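PDB 4CN9: proximal thread matrix protein 1 from Mytilus galloprovincialis, which binds zinc through a MIDAS motif and, as a matrix protein of the mussel byssus, probably binds collagen with its von Willebrand factor A domains. Local coordinates for residues Ile56-Asp61 / Ile170-Gly175; Ile366-Gly371 / Val394-Gly399. One frame throughout, in Å; residues are numbered along the deposited sequence.

Interaction 1 of 2, residues Ile56-Asp61 / Ile170-Gly175. With ZN (zinc ion), chain C.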
ATOM      1  N   ILE A  56      -4.174 -11.556  13.771  1.00 17.93           N
ATOM      2  CA  ILE A  56      -4.860 -10.304  13.502  1.00 16.90           C
ATOM      3  C   ILE A  56      -4.971  -9.463  14.781  1.00 17.97           C
ATOM      4  O   ILE A  56      -5.447  -9.934  15.804  1.00 16.47           O
ATOM      5  CB  ILE A  56      -6.269 -10.556  12.936  1.00 19.38           C
ATOM      6  CG1 ILE A  56      -6.190 -11.421  11.664  1.00 24.71           C
ATOM      7  CG2 ILE A  56      -6.951  -9.250  12.628  1.00 20.39           C
ATOM      8  CD1 ILE A  56      -7.341 -12.398  11.522  1.00 28.63           C
ATOM      9  N   ILE A  57      -4.489  -8.229  14.708  1.00 15.78           N
ATOM     10  CA  ILE A  57      -4.625  -7.271  15.781  1.00 16.83           C
ATOM     11  C   ILE A  57      -5.531  -6.142  15.339  1.00 14.71           C
ATOM     12  O   ILE A  57      -5.294  -5.511  14.315  1.00 17.43           O
ATOM     13  CB  ILE A  57      -3.261  -6.676  16.178  1.00 14.70           C
ATOM     14  CG1 ILE A  57      -2.314  -7.798  16.616  1.00 16.45           C
ATOM     15  CG2 ILE A  57      -3.431  -5.631  17.276  1.00 16.70           C
ATOM     16  CD1 ILE A  57      -2.715  -8.487  17.918  1.00 18.07           C
ATOM     17  N   VAL A  58      -6.588  -5.902  16.102  1.00 16.86           N
ATOM     18  CA  VAL A  58      -7.396  -4.702  15.923  1.00 13.02           C
ATOM     19  C   VAL A  58      -6.971  -3.617  16.909  1.00 14.68           C
ATOM     20  O   VAL A  58      -6.899  -3.849  18.106  1.00 17.71           O
ATOM     21  CB  VAL A  58      -8.904  -4.996  16.107  1.00 18.43           C
ATOM     22  CG1 VAL A  58      -9.714  -3.712  16.027  1.00 20.64           C
ATOM     23  CG2 VAL A  58      -9.360  -6.003  15.065  1.00 22.04           C
ATOM     24  N   LEU A  59      -6.672  -2.440  16.369  1.00 14.79           N
ATOM     25  CA  LEU A  59      -6.318  -1.245  17.129  1.00 16.29           C
ATOM     26  C   LEU A  59      -7.563  -0.366  17.184  1.00 18.29           C
ATOM     27  O   LEU A  59      -8.009   0.180  16.169  1.00 20.51           O
ATOM     28  CB  LEU A  59      -5.150  -0.548  16.419  1.00 16.83           C
ATOM     29  CG  LEU A  59      -4.156   0.362  17.135  1.00 24.71           C
ATOM     30  CD1 LEU A  59      -3.775  -0.101  18.540  1.00 20.46           C
ATOM     31  CD2 LEU A  59      -2.916   0.450  16.255  1.00 24.48           C
ATOM     32  N   PHE A  60      -8.128  -0.278  18.380  1.00 14.52           N
ATOM     33  CA  PHE A  60      -9.493   0.160  18.637  1.00 17.21           C
ATOM     34  C   PHE A  60      -9.419   1.509  19.369  1.00 21.06           C
ATOM     35  O   PHE A  60      -8.994   1.552  20.516  1.00 17.01           O
ATOM     36  CB  PHE A  60     -10.121  -0.936  19.521  1.00 20.34           C
ATOM     37  CG  PHE A  60     -11.584  -0.768  19.825  1.00 20.71           C
ATOM     38  CD1 PHE A  60     -12.036   0.211  20.713  1.00 16.07           C
ATOM     39  CD2 PHE A  60     -12.510  -1.638  19.264  1.00 26.53           C
ATOM     40  CE1 PHE A  60     -13.382   0.323  21.003  1.00 23.04           C
ATOM     41  CE2 PHE A  60     -13.863  -1.527  19.550  1.00 23.76           C
ATOM     42  CZ  PHE A  60     -14.300  -0.559  20.418  1.00 23.83           C
ATOM     43  N   ASP A  61      -9.803   2.597  18.690  1.00 16.29           N
ATOM     44  CA  ASP A  61      -9.839   3.956  19.264  1.00 17.17           C
ATOM     45  C   ASP A  61     -10.840   3.986  20.424  1.00 22.14           C
ATOM     46  O   ASP A  61     -12.015   3.664  20.218  1.00 19.07           O
ATOM     47  CB  ASP A  61     -10.242   4.930  18.145  1.00 20.57           C
ATOM     48  CG  ASP A  61     -10.248   6.419  18.561  1.00 19.91           C
ATOM     49  OD1 ASP A  61     -10.547   6.775  19.722  1.00 19.02           O
ATOM     50  OD2 ASP A  61      -9.977   7.248  17.666  1.00 19.47           O
ATOM     51  N   ILE A 170      -5.656  -4.013  11.856  1.00 15.51           N
ATOM     52  CA  ILE A 170      -6.803  -3.233  11.420  1.00 14.94           C
ATOM     53  C   ILE A 170      -7.025  -2.099  12.428  1.00 16.94           C
ATOM     54  O   ILE A 170      -7.387  -2.328  13.581  1.00 15.80           O
ATOM     55  CB  ILE A 170      -8.063  -4.120  11.281  1.00 19.99           C
ATOM     56  CG1 ILE A 170      -7.840  -5.148  10.165  1.00 20.73           C
ATOM     57  CG2 ILE A 170      -9.286  -3.266  10.975  1.00 18.05           C
ATOM     58  CD1 ILE A 170      -8.688  -6.389  10.256  1.00 23.12           C
ATOM     59  N   LEU A 171      -6.750  -0.885  11.974  1.00 14.86           N
ATOM     60  CA  LEU A 171      -6.871   0.325  12.786  1.00 18.94           C
ATOM     61  C   LEU A 171      -8.232   0.981  12.549  1.00 16.44           C
ATOM     62  O   LEU A 171      -8.653   1.159  11.403  1.00 18.89           O
ATOM     63  CB  LEU A 171      -5.750   1.298  12.426  1.00 19.18           C
ATOM     64  CG  LEU A 171      -5.845   2.760  12.878  1.00 21.31           C
ATOM     65  CD1 LEU A 171      -5.676   2.862  14.354  1.00 22.12           C
ATOM     66  CD2 LEU A 171      -4.786   3.592  12.175  1.00 24.51           C
ATOM     67  N   MET A 172      -8.915   1.317  13.639  1.00 16.90           N
ATOM     68  CA  MET A 172     -10.203   2.006  13.587  1.00 18.80           C
ATOM     69  C   MET A 172     -10.104   3.284  14.403  1.00 21.08           C
ATOM     70  O   MET A 172      -9.827   3.232  15.598  1.00 19.18           O
ATOM     71  CB  MET A 172     -11.304   1.120  14.181  1.00 18.98           C
ATOM     72  CG  MET A 172     -11.450  -0.241  13.511  1.00 20.91           C
ATOM     73  SD  MET A 172     -12.589  -1.327  14.439  1.00 29.10           S
ATOM     74  CE  MET A 172     -14.082  -0.377  14.283  1.00 22.10           C
ATOM     75  N   THR A 173     -10.342   4.434  13.780  1.00 16.94           N
ATOM     76  CA  THR A 173     -10.249   5.698  14.508  1.00 17.70           C
ATOM     77  C   THR A 173     -11.265   6.749  14.054  1.00 21.59           C
ATOM     78  O   THR A 173     -11.705   6.749  12.907  1.00 19.10           O
ATOM     79  CB  THR A 173      -8.829   6.272  14.414  1.00 18.42           C
ATOM     80  OG1 THR A 173      -8.704   7.445  15.233  1.00 21.42           O
ATOM     81  CG2 THR A 173      -8.476   6.597  12.990  1.00 23.57           C
ATOM     82  N   ASP A 174     -11.652   7.629  14.978  1.00 21.00           N
ATOM     83  CA  ASP A 174     -12.507   8.754  14.636  1.00 22.18           C
ATOM     84  C   ASP A 174     -11.763  10.068  14.801  1.00 24.26           C
ATOM     85  O   ASP A 174     -12.380  11.142  14.873  1.00 24.33           O
ATOM     86  CB  ASP A 174     -13.786   8.750  15.489  1.00 24.00           C
ATOM     87  CG  ASP A 174     -13.592   9.381  16.871  1.00 24.65           C
ATOM     88  OD1 ASP A 174     -12.474   9.302  17.460  1.00 22.55           O
ATOM     89  OD2 ASP A 174     -14.587   9.954  17.369  1.00 24.21           O
ATOM     90  N   GLY A 175     -10.437  10.004  14.840  1.00 20.72           N
ATOM     91  CA  GLY A 175      -9.664  11.194  15.143  1.00 18.86           C
ATOM     92  C   GLY A 175      -8.346  11.290  14.407  1.00 23.53           C
ATOM     93  O   GLY A 175      -7.971  10.414  13.629  1.00 25.50           O
TER
HETATM   94 ZN    ZN C1448     -11.708  10.609  18.926  0.70 25.89          ZN
HETATM   95  O   HOH W   1      -9.900   9.881  18.193  1.00 19.69           O
HETATM   96  O   HOH W   2     -11.826  12.210  17.550  1.00 23.23           O
HETATM   97  O   HOH W   3     -10.833  12.038  20.158  1.00 27.15           O
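Asp61 meets Thr173 and Asp174 where two parallel central strands of the first von Willebrand factor A domain run out into its MIDAS zinc site. With CG opposite the backbone N (chi1 -177°), its carboxylate reaches beyond the strand end. Asp61 OD2 takes the Thr173 hydroxyl (OG1) on its anti lone pair at 2.8 Å. Asp174 N meets it from above the carboxylate plane, and a zinc-bound water donates to it at 2.7 Å. Asp61 thus serves the metal from the second shell, while Asp174 OD1, on the more open side, binds zinc directly at 2.1 Å, as do Ser63 and Ser65; three waters complete the sphere. Ser63 OG holds Asp61 OD1. An alanine in place of Asp61 would probably leave the Thr173 hydroxyl, Asp174 N and the zinc-bound water without their shared acceptor.

Away from the zinc, backbone bonds Ile170 N-Ile57 O, Leu59 N-Ile170 O, Met172 N-Leu59 O and Asp61 N-Met172 O join the strands, and buried apolar side chains pack: Met172 SD on Val58 CG1 (4.1 Å) and, on the other face, Leu171 CD1 on Leu59 CB. Strand 54-61 is also hydrogen-bonded to strand 100-106; helix 73-85 packs on Phe60 and Met172, helix 142-153 on Leu59.

Interaction 2 of 2, residues Ile366-Gly371 / Val394-Gly399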
ATOM      1  N   ILE A 366       6.257   2.151 -12.983  1.00 15.34           N
ATOM      2  CA  ILE A 366       7.392   2.787 -12.361  1.00 12.73           C
ATOM      3  C   ILE A 366       7.587   4.105 -13.092  1.00 18.40           C
ATOM      4  O   ILE A 366       7.932   4.113 -14.262  1.00 15.35           O
ATOM      5  CB  ILE A 366       8.657   1.957 -12.502  1.00 16.70           C
ATOM      6  CG1 ILE A 366       8.469   0.586 -11.841  1.00 15.50           C
ATOM      7  CG2 ILE A 366       9.837   2.686 -11.878  1.00 18.81           C
ATOM      8  CD1 ILE A 366       9.560  -0.394 -12.166  1.00 19.62           C
ATOM      9  N   LEU A 367       7.370   5.206 -12.383  1.00 13.32           N
ATOM     10  CA  LEU A 367       7.477   6.538 -12.963  1.00 13.65           C
ATOM     11  C   LEU A 367       8.744   7.243 -12.485  1.00 17.06           C
ATOM     12  O   LEU A 367       9.092   7.203 -11.291  1.00 17.72           O
ATOM     13  CB  LEU A 367       6.247   7.368 -12.613  1.00 15.66           C
ATOM     14  CG  LEU A 367       6.137   8.730 -13.304  1.00 20.11           C
ATOM     15  CD1 LEU A 367       4.691   9.046 -13.658  1.00 25.83           C
ATOM     16  CD2 LEU A 367       6.730   9.819 -12.450  1.00 19.12           C
ATOM     17  N   LEU A 368       9.421   7.894 -13.426  1.00 16.41           N
ATOM     18  CA  LEU A 368      10.640   8.649 -13.156  1.00 17.93           C
ATOM     19  C   LEU A 368      10.505  10.064 -13.731  1.00 15.81           C
ATOM     20  O   LEU A 368      10.185  10.224 -14.908  1.00 16.49           O
ATOM     21  CB  LEU A 368      11.843   7.957 -13.814  1.00 20.01           C
ATOM     22  CG  LEU A 368      12.394   6.634 -13.280  1.00 23.95           C
ATOM     23  CD1 LEU A 368      12.410   5.519 -14.330  1.00 33.69           C
ATOM     24  CD2 LEU A 368      13.821   6.890 -12.749  1.00 26.43           C
ATOM     25  N   THR A 369      10.755  11.086 -12.914  1.00 15.56           N
ATOM     26  CA  THR A 369      10.706  12.470 -13.401  1.00 15.88           C
ATOM     27  C   THR A 369      11.784  13.363 -12.783  1.00 18.17           C
ATOM     28  O   THR A 369      12.195  13.170 -11.632  1.00 18.80           O
ATOM     29  CB  THR A 369       9.337  13.122 -13.126  1.00 16.71           C
ATOM     30  OG1 THR A 369       9.254  14.376 -13.819  1.00 18.03           O
ATOM     31  CG2 THR A 369       9.123  13.339 -11.630  1.00 18.17           C
ATOM     32  N   ASP A 370      12.219  14.345 -13.567  1.00 16.77           N
ATOM     33  CA  ASP A 370      13.136  15.376 -13.118  1.00 19.63           C
ATOM     34  C   ASP A 370      12.471  16.769 -13.151  1.00 20.77           C
ATOM     35  O   ASP A 370      13.143  17.773 -13.004  1.00 20.62           O
ATOM     36  CB  ASP A 370      14.428  15.364 -13.963  1.00 22.48           C
ATOM     37  CG  ASP A 370      14.383  16.311 -15.191  1.00 31.55           C
ATOM     38  OD1 ASP A 370      13.315  16.495 -15.836  1.00 29.81           O
ATOM     39  OD2 ASP A 370      15.459  16.873 -15.523  1.00 29.78           O
ATOM     40  N   GLY A 371      11.153  16.817 -13.318  1.00 21.07           N
ATOM     41  CA  GLY A 371      10.439  18.085 -13.343  1.00 19.58           C
ATOM     42  C   GLY A 371       9.052  18.037 -12.728  1.00 19.22           C
ATOM     43  O   GLY A 371       8.537  16.970 -12.417  1.00 18.73           O
ATOM     44  N   VAL A 394       4.925   3.097  -8.418  1.00 14.74           N
ATOM     45  CA  VAL A 394       6.161   3.517  -7.782  1.00 14.38           C
ATOM     46  C   VAL A 394       6.599   4.846  -8.444  1.00 12.05           C
ATOM     47  O   VAL A 394       6.535   4.958  -9.659  1.00 14.86           O
ATOM     48  CB  VAL A 394       7.242   2.435  -7.999  1.00 16.47           C
ATOM     49  CG1 VAL A 394       8.588   2.870  -7.447  1.00 17.47           C
ATOM     50  CG2 VAL A 394       6.792   1.112  -7.385  1.00 17.24           C
ATOM     51  N   ALA A 395       7.007   5.832  -7.640  1.00 14.71           N
ATOM     52  CA  ALA A 395       7.347   7.179  -8.120  1.00 17.13           C
ATOM     53  C   ALA A 395       8.762   7.591  -7.699  1.00 16.64           C
ATOM     54  O   ALA A 395       9.083   7.598  -6.518  1.00 15.33           O
ATOM     55  CB  ALA A 395       6.342   8.219  -7.581  1.00 15.08           C
ATOM     56  N   ILE A 396       9.577   7.976  -8.676  1.00 14.11           N
ATOM     57  CA  ILE A 396      10.959   8.355  -8.455  1.00 14.26           C
ATOM     58  C   ILE A 396      11.238   9.746  -9.000  1.00 14.56           C
ATOM     59  O   ILE A 396      10.958  10.019 -10.161  1.00 16.96           O
ATOM     60  CB  ILE A 396      11.914   7.380  -9.175  1.00 16.10           C
ATOM     61  CG1 ILE A 396      11.675   5.955  -8.680  1.00 16.94           C
ATOM     62  CG2 ILE A 396      13.367   7.825  -9.009  1.00 17.36           C
ATOM     63  CD1 ILE A 396      12.167   4.868  -9.618  1.00 19.28           C
ATOM     64  N   GLY A 397      11.781  10.617  -8.151  1.00 16.87           N
ATOM     65  CA  GLY A 397      12.257  11.934  -8.560  1.00 16.13           C
ATOM     66  C   GLY A 397      13.783  12.007  -8.537  1.00 17.49           C
ATOM     67  O   GLY A 397      14.425  11.529  -7.596  1.00 16.91           O
ATOM     68  N   VAL A 398      14.366  12.591  -9.578  1.00 19.72           N
ATOM     69  CA  VAL A 398      15.817  12.745  -9.677  1.00 22.22           C
ATOM     70  C   VAL A 398      16.181  14.208  -9.843  1.00 26.56           C
ATOM     71  O   VAL A 398      15.643  14.899 -10.722  1.00 27.89           O
ATOM     72  CB  VAL A 398      16.374  11.983 -10.884  1.00 25.35           C
ATOM     73  CG1 VAL A 398      17.902  11.976 -10.861  1.00 31.69           C
ATOM     74  CG2 VAL A 398      15.841  10.575 -10.911  1.00 22.94           C
ATOM     75  N   GLY A 399      17.063  14.705  -8.981  1.00 27.69           N
ATOM     76  CA  GLY A 399      17.529  16.078  -9.107  1.00 27.32           C
ATOM     77  C   GLY A 399      16.840  17.040  -8.180  1.00 27.80           C
ATOM     78  O   GLY A 399      16.387  16.647  -7.099  1.00 30.72           O
TER
HETATM   79  O   HOH W   4      15.489  17.595 -11.370  1.00 27.21           O
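Ile366-Thr369 and Val394-Val398 run parallel with their axes 17° apart, and Leu367 N to Val394 O (2.9 Å), Ile396 N to Leu367 O (2.8 Å), Thr369 N to Ile396 O and Val398 N to Thr369 O form a ladder of backbone hydrogen bonds. These are the two strands of a beta-alpha-beta crossover, linked through helix 379-388, in the Rossmann-like fold of the second von Willebrand factor A domain.

Ile396 carries the apolar packing on one face. It lies side by side with both Ile366 and Leu368, all pointing the same way. With chi1 at -58°, CG1 stands beside the backbone N and carries CD1 to Ile366 CG2 at 3.9 Å, where CD1 also approaches Leu368 CG; the other branch, CG2, meets Leu368 CD2 at the same distance of 3.9 Å. Ile366 also adjoins Val394, its CG1 4.4 Å from Val394 CB. On the opposite face Leu367, Thr369 and Ala395 are covered by helix 404-410, with helix 338-349 also reaching Leu367 and Thr369.

Beyond the strand the chain turns into a loop. Thr369 OG1 donates to Gly371 O at 3.0 Å, a local bond across the turn. Ser264 OG is hydrogen-bonded to Asp370 OD2, while Asp260 OD2 accepts from Asp370 N and ties the loop to the neighbouring strand 253-260. At the far end one water bridges the two segments, donating to Asp370 O and, at 2.8 Å, to Val398 O.

Interactions 1 and 2 lie in different von Willebrand factor A domains, one after the other along the chain, on opposite sides of its centre. Their own centres are 34 Å apart and their nearest atoms about 23 Å, so they do not touch. Each sits in a separate six-stranded mixed sheet of the same strand order, 3-2-1-4-5-6. Interaction 1 pairs the first and fourth strands in chain order, interaction 2 the fourth and fifth, so strands 166-173 and 362-369 are counterparts. Segments 170-175 and 366-371 both end in Thr-Asp-Gly. One chain thus carries two similar domains, with zinc held at the strand end of interaction 1 while interaction 2 lies away from the zinc sites.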